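Local structure of Rpb7-binding protein seb1 (Schizosaccharomyces pombe 972h-, 5MDT) at residues A[133-137]-A[138-142]. The protein probably promotes transcription termination by binding RNA polymerase II and nascent RNA, its CTD-interacting domain recognising the polymerase's C-terminal repeats. Sequence-based numbering, arbitrary orientation.
Sequences STFPP and EKLES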
loop_
_atom_site.group_PDB
_atom_site.type_symbol
_atom_site.label_atom_id
_atom_site.label_comp_id
_atom_site.label_asym_id
_atom_site.label_seq_id
_atom_site.Cartn_x
_atom_site.Cartn_y
_atom_site.Cartn_z
ATOM N N SER A 133 8.926 -10.917 -3.788
ATOM C CA SER A 133 9.869 -10.092 -4.569
ATOM C C SER A 133 9.170 -8.796 -5.096
ATOM O O SER A 133 9.466 -8.319 -6.194
ATOM C CB SER A 133 10.494 -10.897 -5.710
ATOM O OG SER A 133 11.132 -12.072 -5.240
ATOM N N THR A 134 8.246 -8.235 -4.286
ATOM C CA THR A 134 7.440 -7.043 -4.615
ATOM C C THR A 134 8.314 -5.797 -4.797
ATOM O O THR A 134 8.064 -4.986 -5.691
ATOM C CB THR A 134 6.336 -6.846 -3.549
ATOM O OG1 THR A 134 5.620 -8.063 -3.382
ATOM C CG2 THR A 134 5.347 -5.728 -3.901
ATOM N N PHE A 135 9.323 -5.648 -3.937
ATOM C CA PHE A 135 10.239 -4.512 -3.958
ATOM C C PHE A 135 11.690 -4.987 -4.014
ATOM O O PHE A 135 11.986 -6.053 -3.465
ATOM C CB PHE A 135 10.020 -3.632 -2.711
ATOM C CG PHE A 135 8.633 -3.035 -2.602
ATOM C CD1 PHE A 135 8.086 -2.311 -3.652
ATOM C CD2 PHE A 135 7.876 -3.194 -1.445
ATOM C CE1 PHE A 135 6.792 -1.777 -3.556
ATOM C CE2 PHE A 135 6.597 -2.631 -1.341
ATOM C CZ PHE A 135 6.062 -1.935 -2.399
ATOM N N PRO A 136 12.613 -4.194 -4.626
ATOM C CA PRO A 136 14.037 -4.588 -4.647
ATOM C C PRO A 136 14.621 -4.714 -3.227
ATOM O O PRO A 136 14.154 -3.993 -2.339
ATOM C CB PRO A 136 14.705 -3.444 -5.424
ATOM C CG PRO A 136 13.612 -2.818 -6.209
ATOM C CD PRO A 136 12.414 -2.901 -5.314
ATOM N N PRO A 137 15.618 -5.606 -2.977
ATOM C CA PRO A 137 16.156 -5.756 -1.606
ATOM C C PRO A 137 16.685 -4.481 -0.949
ATOM O O PRO A 137 16.573 -4.353 0.272
ATOM C CB PRO A 137 17.259 -6.808 -1.766
ATOM C CG PRO A 137 16.895 -7.557 -2.993
ATOM C CD PRO A 137 16.270 -6.551 -3.907
ATOM N N GLU A 138 17.239 -3.543 -1.751
ATOM C CA GLU A 138 17.775 -2.250 -1.295
ATOM C C GLU A 138 16.675 -1.404 -0.649
ATOM O O GLU A 138 16.921 -0.753 0.367
ATOM C CB GLU A 138 18.416 -1.471 -2.456
ATOM C CG GLU A 138 19.626 -2.162 -3.065
ATOM C CD GLU A 138 20.505 -1.305 -3.956
ATOM O OE1 GLU A 138 19.976 -0.405 -4.647
ATOM O OE2 GLU A 138 21.732 -1.560 -3.981
ATOM N N LYS A 139 15.460 -1.436 -1.228
ATOM C CA LYS A 139 14.301 -0.722 -0.693
ATOM C C LYS A 139 13.888 -1.351 0.631
ATOM O O LYS A 139 13.658 -0.626 1.598
ATOM C CB LYS A 139 13.133 -0.742 -1.687
ATOM C CG LYS A 139 11.974 0.158 -1.255
ATOM C CD LYS A 139 10.748 -0.029 -2.119
ATOM C CE LYS A 139 9.957 1.247 -2.235
ATOM N NZ LYS A 139 10.623 2.233 -3.131
ATOM N N LEU A 140 13.821 -2.697 0.678
ATOM C CA LEU A 140 13.427 -3.453 1.864
ATOM C C LEU A 140 14.393 -3.294 3.030
ATOM O O LEU A 140 13.942 -3.247 4.175
ATOM C CB LEU A 140 13.195 -4.934 1.529
ATOM C CG LEU A 140 12.064 -5.220 0.530
ATOM C CD1 LEU A 140 12.162 -6.626 0.003
ATOM C CD2 LEU A 140 10.684 -4.950 1.140
ATOM N N GLU A 141 15.713 -3.197 2.743
ATOM C CA GLU A 141 16.759 -2.995 3.753
ATOM C C GLU A 141 16.557 -1.624 4.412
ATOM O O GLU A 141 16.568 -1.540 5.641
ATOM C CB GLU A 141 18.169 -3.116 3.128
ATOM C CG GLU A 141 19.312 -3.019 4.133
ATOM C CD GLU A 141 20.688 -2.675 3.586
ATOM O OE1 GLU A 141 21.536 -2.208 4.382
ATOM O OE2 GLU A 141 20.929 -2.881 2.373
ATOM N N SER A 142 16.314 -0.572 3.593
ATOM C CA SER A 142 16.056 0.796 4.061
ATOM C C SER A 142 14.855 0.824 5.008
ATOM O O SER A 142 14.970 1.366 6.110
ATOM C CB SER A 142 15.805 1.739 2.886
ATOM O OG SER A 142 16.879 1.758 1.961
#
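Phe135 meets the first turn of helix 137-150 through two residues, Lys139 and Leu140, and this inner side is where the packing is close. The aliphatic part of Lys139 slants across the benzyl group: its CD lies 3.7 Å from Phe135 CG, and CE sits over one ring face, displaced toward the rim. The methyl CG2 of Thr134 covers the centre of the opposite face, 4.0 Å above the ring plane. At the ring edge, near its plane, comes Leu140 CD2, which is 4.1 Å from Phe135 CB, while Leu140 CD1 rests on the backbone oxygen of Phe135. Lys139 makes its approach with CG anti to the backbone N (chi1 -172°) and bends at chi3 and chi4; the ammonium reaches Asp104 and the carbonyl of Ala100, both weakly, and is at most a faint cation-pi partner for the ring. This is the last interhelical loop of the all-helical CID: a Schellman motif at Ser133 ends the preceding helix, and Pro136 stands as N-cap of the final one. Helix 119-131 contributes Trp129, edge-to-face with Phe135, and Val70 of helix 59-79 also touches its side chain. The cap carbonyl is held loosely, since Pro136 O takes weak bonds from Lys139 N (3.1 Å, 128° at the hydrogen) and Leu140 N (3.3 Å). One residue on, Glu141 N gives Pro137 O a firmer bond of 2.9 Å. The solvent side is looser: Glu138 and Glu141 extend their chains on the side of the helix away from Phe135, and the Pro136 and Pro137 rings are exposed too, Pro136 only brushing Lys139. Ser142, partly exposed, folds OG back to Glu138 O at 3.0 Å, approaching one face of that carbonyl's plane while its own N comes from the other.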